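Predicted zincin-like metalloprotease (Acidothermus cellulolyticus 11B, PDB 3E11) is of unknown function but is predicted to be a zincin-like metalloprotease, and can bind calcium. Local coordinates at residues A[15-20]-A[85-90]; A[94-99]-A[107-112]. All blocks are in the same frame, centred on the assembly; numbering follows the deposited sequence. Where two conformers were deposited one is given.

Contact 1: A[15-20]-A[85-90]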
ATOM      1  N   ALA A  15      -5.440   6.008   5.059  1.00  8.26           N
ATOM      2  CA  ALA A  15      -6.610   6.511   4.366  1.00  9.16           C
ATOM      3  C   ALA A  15      -6.236   7.776   3.588  1.00  9.36           C
ATOM      4  O   ALA A  15      -6.614   7.903   2.429  1.00 10.78           O
ATOM      5  CB  ALA A  15      -7.761   6.768   5.300  1.00  8.69           C
ATOM      6  N   GLU A  16      -5.472   8.670   4.214  1.00 10.25           N
ATOM      7  CA  GLU A  16      -5.038   9.914   3.556  0.50  9.64           C
ATOM      8  C   GLU A  16      -4.122   9.610   2.374  1.00  9.62           C
ATOM      9  O   GLU A  16      -4.193  10.278   1.349  1.00  8.78           O
ATOM     10  CB  GLU A  16      -4.321  10.845   4.529  0.50 10.07           C
ATOM     11  CG  GLU A  16      -3.857  12.173   3.896  0.50  9.58           C
ATOM     12  CD  GLU A  16      -5.000  13.075   3.489  0.50 11.17           C
ATOM     13  OE1 GLU A  16      -6.117  12.884   4.011  0.50 11.75           O
ATOM     14  OE2 GLU A  16      -4.790  13.987   2.655  0.50 10.64           O
ATOM     15  N   ALA A  17      -3.262   8.596   2.521  1.00  9.01           N
ATOM     16  CA  ALA A  17      -2.388   8.146   1.438  1.00  8.71           C
ATOM     17  C   ALA A  17      -3.247   7.672   0.246  1.00  8.50           C
ATOM     18  O   ALA A  17      -3.021   8.091  -0.880  1.00  8.14           O
ATOM     19  CB  ALA A  17      -1.469   7.035   1.909  1.00  8.86           C
ATOM     20  N   LEU A  18      -4.265   6.852   0.513  1.00  7.54           N
ATOM     21  CA  LEU A  18      -5.088   6.290  -0.563  0.50  8.04           C
ATOM     22  C   LEU A  18      -5.902   7.393  -1.235  1.00  8.37           C
ATOM     23  O   LEU A  18      -6.035   7.410  -2.450  1.00  7.58           O
ATOM     24  CB  LEU A  18      -6.027   5.177  -0.041  0.50  8.32           C
ATOM     25  CG  LEU A  18      -5.460   3.775   0.258  0.50  7.82           C
ATOM     26  CD1 LEU A  18      -6.616   2.789   0.440  0.50  7.51           C
ATOM     27  CD2 LEU A  18      -4.555   3.271  -0.845  0.50  6.89           C
ATOM     28  N   ASP A  19      -6.428   8.320  -0.434  1.00  8.24           N
ATOM     29  CA  ASP A  19      -7.230   9.417  -0.961  1.00  8.98           C
ATOM     30  C   ASP A  19      -6.403  10.266  -1.954  1.00  8.97           C
ATOM     31  O   ASP A  19      -6.954  10.869  -2.846  1.00  7.57           O
ATOM     32  CB  ASP A  19      -7.750  10.313   0.174  1.00  8.79           C
ATOM     33  CG  ASP A  19      -8.813   9.617   1.067  1.00 12.20           C
ATOM     34  OD1 ASP A  19      -9.304   8.520   0.719  1.00 19.17           O
ATOM     35  OD2 ASP A  19      -9.103  10.157   2.152  1.00 15.33           O
ATOM     36  N   GLY A  20      -5.086  10.307  -1.772  1.00  9.68           N
ATOM     37  CA  GLY A  20      -4.203  11.103  -2.615  1.00 10.10           C
ATOM     38  C   GLY A  20      -3.555  10.331  -3.759  1.00 10.13           C
ATOM     39  O   GLY A  20      -2.699  10.862  -4.450  1.00  9.06           O
ATOM     40  N   GLU A  85       5.349  12.838   6.040  1.00  8.66           N
ATOM     41  CA  GLU A  85       6.330  11.943   5.394  1.00  8.86           C
ATOM     42  C   GLU A  85       5.796  10.523   5.373  1.00  7.98           C
ATOM     43  O   GLU A  85       5.961   9.811   4.384  1.00  8.57           O
ATOM     44  CB  GLU A  85       7.703  12.001   6.052  1.00  7.92           C
ATOM     45  CG  GLU A  85       8.405  13.322   5.798  1.00 10.20           C
ATOM     46  CD  GLU A  85       9.833  13.384   6.315  1.00 10.94           C
ATOM     47  OE1 GLU A  85      10.327  12.440   6.949  1.00 11.20           O
ATOM     48  OE2 GLU A  85      10.471  14.420   6.063  1.00 13.94           O
ATOM     49  N   VAL A  86       5.142  10.113   6.451  1.00  8.18           N
ATOM     50  CA  VAL A  86       4.523   8.776   6.523  1.00  8.11           C
ATOM     51  C   VAL A  86       3.454   8.623   5.424  1.00  7.84           C
ATOM     52  O   VAL A  86       3.442   7.625   4.693  1.00  8.00           O
ATOM     53  CB  VAL A  86       3.891   8.446   7.912  1.00  8.22           C
ATOM     54  CG1 VAL A  86       3.126   7.129   7.853  1.00  8.04           C
ATOM     55  CG2 VAL A  86       4.953   8.333   8.960  1.00  7.00           C
ATOM     56  N   ILE A  87       2.568   9.599   5.316  1.00  7.85           N
ATOM     57  CA  ILE A  87       1.531   9.594   4.273  1.00  8.17           C
ATOM     58  C   ILE A  87       2.161   9.402   2.895  1.00  7.48           C
ATOM     59  O   ILE A  87       1.729   8.523   2.098  1.00  7.19           O
ATOM     60  CB  ILE A  87       0.673  10.899   4.296  1.00  7.93           C
ATOM     61  CG1 ILE A  87      -0.225  10.935   5.555  1.00  9.22           C
ATOM     62  CG2 ILE A  87      -0.202  10.961   3.067  1.00 10.62           C
ATOM     63  CD1 ILE A  87      -0.767  12.307   5.924  1.00  9.42           C
ATOM     64  N   ASP A  88       3.182  10.213   2.620  1.00  8.40           N
ATOM     65  CA  ASP A  88       3.887  10.179   1.332  1.00  8.74           C
ATOM     66  C   ASP A  88       4.524   8.826   1.060  1.00  8.60           C
ATOM     67  O   ASP A  88       4.427   8.285  -0.044  1.00  7.41           O
ATOM     68  CB  ASP A  88       4.957  11.253   1.277  1.00  9.06           C
ATOM     69  CG  ASP A  88       4.375  12.615   1.114  1.00 10.57           C
ATOM     70  OD1 ASP A  88       3.189  12.702   0.806  1.00 15.30           O
ATOM     71  OD2 ASP A  88       5.084  13.612   1.317  1.00 14.95           O
ATOM     72  N   GLU A  89       5.171   8.296   2.083  1.00  7.86           N
ATOM     73  CA  GLU A  89       5.839   7.034   1.981  1.00  8.19           C
ATOM     74  C   GLU A  89       4.855   5.895   1.782  1.00  7.85           C
ATOM     75  O   GLU A  89       5.102   4.984   0.995  1.00  7.13           O
ATOM     76  CB  GLU A  89       6.706   6.801   3.212  1.00  8.60           C
ATOM     77  CG  GLU A  89       7.823   5.811   2.988  1.00 10.86           C
ATOM     78  CD  GLU A  89       8.761   6.238   1.865  1.00 14.92           C
ATOM     79  OE1 GLU A  89       9.077   7.426   1.750  1.00 19.05           O
ATOM     80  OE2 GLU A  89       9.154   5.384   1.080  1.00 16.89           O
ATOM     81  N   VAL A  90       3.773   5.915   2.532  1.00  6.79           N
ATOM     82  CA  VAL A  90       2.700   4.927   2.318  1.00  7.89           C
ATOM     83  C   VAL A  90       2.124   5.019   0.887  1.00  7.99           C
ATOM     84  O   VAL A  90       1.970   3.990   0.198  1.00  7.73           O
ATOM     85  CB  VAL A  90       1.572   5.045   3.345  1.00  7.77           C
ATOM     86  CG1 VAL A  90       0.379   4.073   2.989  1.00  7.10           C
ATOM     87  CG2 VAL A  90       2.070   4.701   4.749  1.00  7.80           C
TER

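Contact 2: A[94-99]-A[107-112]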
ATOM      1  N   VAL A  94       2.182   1.966  -1.955  1.00  8.80           N
ATOM      2  CA  VAL A  94       0.970   1.443  -2.593  1.00  8.90           C
ATOM      3  C   VAL A  94       1.064   1.600  -4.122  1.00  8.60           C
ATOM      4  O   VAL A  94       0.796   0.640  -4.874  1.00  7.56           O
ATOM      5  CB  VAL A  94      -0.300   2.124  -2.040  1.00  9.22           C
ATOM      6  CG1 VAL A  94      -1.522   1.660  -2.803  1.00 10.50           C
ATOM      7  CG2 VAL A  94      -0.482   1.828  -0.543  1.00  9.97           C
ATOM      8  N   VAL A  95       1.426   2.803  -4.586  1.00  7.95           N
ATOM      9  CA  VAL A  95       1.517   3.051  -6.032  1.00  8.78           C
ATOM     10  C   VAL A  95       2.582   2.162  -6.705  1.00  9.08           C
ATOM     11  O   VAL A  95       2.346   1.571  -7.777  1.00 10.07           O
ATOM     12  CB  VAL A  95       1.770   4.534  -6.352  1.00  8.80           C
ATOM     13  CG1 VAL A  95       2.076   4.720  -7.834  1.00  8.56           C
ATOM     14  CG2 VAL A  95       0.537   5.338  -6.000  1.00  9.78           C
ATOM     15  N   HIS A  96       3.739   2.018  -6.079  1.00  9.08           N
ATOM     16  CA  HIS A  96       4.724   1.066  -6.597  1.00  9.00           C
ATOM     17  C   HIS A  96       4.236  -0.361  -6.626  1.00  8.81           C
ATOM     18  O   HIS A  96       4.472  -1.085  -7.599  1.00  9.19           O
ATOM     19  CB  HIS A  96       6.046   1.174  -5.830  1.00  9.75           C
ATOM     20  CG  HIS A  96       6.818   2.401  -6.196  1.00 12.07           C
ATOM     21  ND1 HIS A  96       8.125   2.365  -6.619  1.00 15.84           N
ATOM     22  CD2 HIS A  96       6.434   3.699  -6.265  1.00 14.78           C
ATOM     23  CE1 HIS A  96       8.532   3.598  -6.876  1.00 16.69           C
ATOM     24  NE2 HIS A  96       7.522   4.424  -6.673  1.00 15.92           N
ATOM     25  N   GLU A  97       3.551  -0.774  -5.572  1.00  8.33           N
ATOM     26  CA  GLU A  97       3.096  -2.149  -5.490  1.00  8.88           C
ATOM     27  C   GLU A  97       2.050  -2.415  -6.556  1.00  8.34           C
ATOM     28  O   GLU A  97       2.100  -3.434  -7.231  1.00  8.34           O
ATOM     29  CB  GLU A  97       2.576  -2.484  -4.081  1.00  9.47           C
ATOM     30  CG  GLU A  97       3.698  -2.665  -3.038  1.00  9.63           C
ATOM     31  CD  GLU A  97       4.684  -3.749  -3.442  1.00  9.03           C
ATOM     32  OE1 GLU A  97       4.263  -4.758  -4.026  1.00 12.17           O
ATOM     33  OE2 GLU A  97       5.894  -3.572  -3.227  1.00  9.71           O
ATOM     34  N   ILE A  98       1.118  -1.490  -6.750  1.00  7.20           N
ATOM     35  CA  ILE A  98       0.090  -1.708  -7.765  1.00  6.93           C
ATOM     36  C   ILE A  98       0.690  -1.654  -9.177  1.00  7.69           C
ATOM     37  O   ILE A  98       0.356  -2.481 -10.041  1.00  7.90           O
ATOM     38  CB  ILE A  98      -1.134  -0.757  -7.576  1.00  6.51           C
ATOM     39  CG1 ILE A  98      -2.340  -1.313  -8.345  1.00  5.04           C
ATOM     40  CG2 ILE A  98      -0.832   0.670  -7.936  1.00  6.63           C
ATOM     41  CD1 ILE A  98      -2.800  -2.680  -7.848  1.00  5.22           C
ATOM     42  N   ALA A  99       1.614  -0.730  -9.390  1.00  8.11           N
ATOM     43  CA  ALA A  99       2.253  -0.585 -10.696  1.00  9.23           C
ATOM     44  C   ALA A  99       3.017  -1.860 -11.084  1.00  9.86           C
ATOM     45  O   ALA A  99       2.901  -2.363 -12.205  1.00 10.31           O
ATOM     46  CB  ALA A  99       3.163   0.611 -10.673  1.00  9.18           C
ATOM     47  N   GLU A 107      10.993   2.994 -14.151  1.00 17.62           N
ATOM     48  CA  GLU A 107      11.310   3.993 -15.170  1.00 17.38           C
ATOM     49  C   GLU A 107      10.011   4.581 -15.722  1.00 17.09           C
ATOM     50  O   GLU A 107       9.921   5.786 -15.940  1.00 17.08           O
ATOM     51  CB  GLU A 107      12.129   3.406 -16.314  1.00 17.21           C
ATOM     52  CG  GLU A 107      13.551   3.022 -15.972  1.00 17.83           C
ATOM     53  CD  GLU A 107      14.315   2.547 -17.203  1.00 17.63           C
ATOM     54  N   ARG A 108       9.023   3.719 -15.955  1.00 16.60           N
ATOM     55  CA  ARG A 108       7.691   4.151 -16.379  1.00 16.98           C
ATOM     56  C   ARG A 108       7.006   4.971 -15.284  1.00 17.55           C
ATOM     57  O   ARG A 108       6.336   5.959 -15.581  1.00 16.77           O
ATOM     58  CB  ARG A 108       6.800   2.950 -16.737  1.00 16.93           C
ATOM     59  CG  ARG A 108       7.239   2.061 -17.909  1.00 17.48           C
ATOM     60  CD  ARG A 108       7.265   2.781 -19.250  1.00 19.20           C
ATOM     61  NE  ARG A 108       8.411   3.679 -19.328  1.00 21.01           N
ATOM     62  CZ  ARG A 108       9.662   3.324 -19.637  1.00 22.46           C
ATOM     63  NH1 ARG A 108       9.973   2.068 -19.945  1.00 23.26           N
ATOM     64  NH2 ARG A 108      10.621   4.246 -19.648  1.00 21.87           N
ATOM     65  N   LEU A 109       7.173   4.547 -14.027  1.00 18.29           N
ATOM     66  CA  LEU A 109       6.623   5.263 -12.875  1.00 19.78           C
ATOM     67  C   LEU A 109       7.223   6.635 -12.696  1.00 20.78           C
ATOM     68  O   LEU A 109       6.528   7.547 -12.263  1.00 21.11           O
ATOM     69  CB  LEU A 109       6.841   4.478 -11.581  1.00 20.12           C
ATOM     70  CG  LEU A 109       6.007   3.220 -11.402  1.00 21.14           C
ATOM     71  CD1 LEU A 109       6.484   2.454 -10.151  1.00 21.68           C
ATOM     72  CD2 LEU A 109       4.520   3.589 -11.329  1.00 23.09           C
ATOM     73  N   HIS A 110       8.512   6.788 -13.003  1.00 21.29           N
ATOM     74  CA  HIS A 110       9.142   8.090 -12.934  1.00 22.44           C
ATOM     75  C   HIS A 110       8.474   9.017 -13.936  1.00 23.10           C
ATOM     76  O   HIS A 110       8.309  10.201 -13.669  1.00 23.21           O
ATOM     77  CB  HIS A 110      10.644   7.993 -13.219  1.00 22.89           C
ATOM     78  CG  HIS A 110      11.418   7.262 -12.164  1.00 23.78           C
ATOM     79  ND1 HIS A 110      11.080   7.305 -10.826  1.00 24.80           N
ATOM     80  CD2 HIS A 110      12.531   6.495 -12.246  1.00 24.31           C
ATOM     81  CE1 HIS A 110      11.941   6.582 -10.132  1.00 24.41           C
ATOM     82  NE2 HIS A 110      12.836   6.085 -10.968  1.00 25.19           N
ATOM     83  N   GLU A 111       8.086   8.465 -15.089  1.00 24.02           N
ATOM     84  CA  GLU A 111       7.237   9.173 -16.053  1.00 24.89           C
ATOM     85  C   GLU A 111       5.801   9.406 -15.536  1.00 25.76           C
ATOM     86  O   GLU A 111       5.057  10.177 -16.120  1.00 25.91           O
ATOM     87  CB  GLU A 111       7.174   8.410 -17.378  1.00 24.85           C
ATOM     88  CG  GLU A 111       8.514   8.213 -18.058  1.00 24.30           C
ATOM     89  CD  GLU A 111       8.424   7.311 -19.271  1.00 24.86           C
ATOM     90  OE1 GLU A 111       7.341   6.731 -19.508  1.00 27.16           O
ATOM     91  OE2 GLU A 111       9.429   7.184 -19.998  1.00 23.22           O
ATOM     92  N   LEU A 112       5.422   8.730 -14.453  1.00 26.97           N
ATOM     93  CA  LEU A 112       4.126   8.925 -13.797  1.00 27.92           C
ATOM     94  C   LEU A 112       4.252   9.572 -12.395  1.00 28.88           C
ATOM     95  O   LEU A 112       3.315   9.514 -11.582  1.00 28.89           O
ATOM     96  CB  LEU A 112       3.395   7.586 -13.719  1.00 28.10           C
ATOM     97  CG  LEU A 112       2.998   6.990 -15.082  1.00 28.39           C
ATOM     98  CD1 LEU A 112       2.799   5.464 -15.007  1.00 28.29           C
ATOM     99  CD2 LEU A 112       1.742   7.681 -15.612  1.00 29.41           C
TER

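Contact 1: A[15-20]-A[85-90]
Ala-17 sets its methyl against the helix wall made by Ile-87 and Val-90, the close point of a helix-helix packing in a zincin-like fold. Helix 7-19 meets the first half of helix 83-101 here, the short segments crossing at -55° with their axes 8.3 Å apart. The small side chain lets the backbones come near: the CA atoms of Ala-17 and Ile-87 are 5.0 Å from each other. Ala-17 CB lies 3.5 Å from the carbonyl oxygen Ile-87 O and 3.7 Å from Val-90 CG1, so one methyl touches both the backbone and a side chain of the facing helix. Val-90 CG1 is the branch anti to the backbone N (chi1 174°), which carries it toward Ala-17. Ile-87 touches with both branches. Its CG2 leans on the backbone of helix 7-19, 3.9 Å from Ala-17 N and about as far from Ala-17 CA and Glu-16 CG, while in the conformer given its CD1 runs out to the aliphatic part of Glu-16, 3.7 Å from Glu-16 CG. In that conformer the Glu-16 chain bends at chi2 (67°), and its carboxylate leads away from Ile-87, leaving the methylenes to make the apolar contact at the exposed border.

Further out, Phe-10 and Leu-13, earlier on helix 7-19, extend the apolar seam: Leu-13 touches Val-86 and Ile-87, and Phe-10 touches Val-86 and Val-90. Asp-19, at the end of the same helix, belongs to a calcium site of this protein, although its carboxylate carries no ion in this chain. Two hydrogen bonds tie the helix end to helix 83-101: the guanidinium of Arg-91 donates from NH2 to Glu-16 O and from NE to Ala-17 O.

Contact 2: A[94-99]-A[107-112]
Leu-109 reaches across to helix 83-101 with both methyls, CD1 over the ring of His-96 and CD2 against Ala-99. The ring contact is a CH-pi interaction: CD1 stands 3.9 Å from the centroid of the His-96 ring and only 6° off its normal. It is therefore centred on the face, and no single ring atom takes the contact. A chi1 of -74° places the ring of His-96 beside its own backbone N, and from there it swings toward helix 106-110. With an alanine in place of His-96, Leu-109 CD1 would probably lose the flat surface it rests on, leaving a gap between the two helices.

The other contacts between 94-99 and 107-112 are apolar. Leu-109 CD2 presses on Ala-99 CB at 3.3 Å, tighter than usual van der Waals distance, and CD1 is 3.8 Å from the same CB. Val-95 CG1 adds a looser touch, 4.4 Å from Leu-109 CD2. Leu-109 is thus buried against Val-95, His-96 and Ala-99 of the facing helix.

Within 107-112, Arg-108 and Glu-111 form a salt bridge on the exposed side. Arg-108 grips Glu-111 side-on with two nitrogens: NE is 3.2 Å from OE1 of Glu-111, and NH2 is 3.2 Å from its OE2. Both donors come from above the carboxylate plane, about 60° out of it, so the pair is not coplanar. Near the chain end, His-110 ND1 is hydrogen-bonded to the terminal carboxylate of Tyr-114, whose side chain also touches His-96.

His-96 and Glu-97 open an HExxH sequence completed by His-100 on the same helix; although no metal is bound to the histidines here, this is consistent with the zinc-binding helix of zincins.

In the fold
The two contacts come in series along the chain, contact 1 closing before contact 2 opens, with their centres 15 Å apart. Helix 83-101 is common to both: its first half receives helix 7-19, and its second half receives the C-terminal helix 106-110. In the conformer given, Leu-18 CD2 of contact 1 lies 4.0 Å from Val-94 CG1 of contact 2. Val-94, inside segment 94-99, also packs on strand 67-72 of the mixed sheet. The long helix thus links the N-terminal helix with its calcium-site residue, the sheet and the chain's end, while carrying the HExxH sequence that suggests a metalloprotease site.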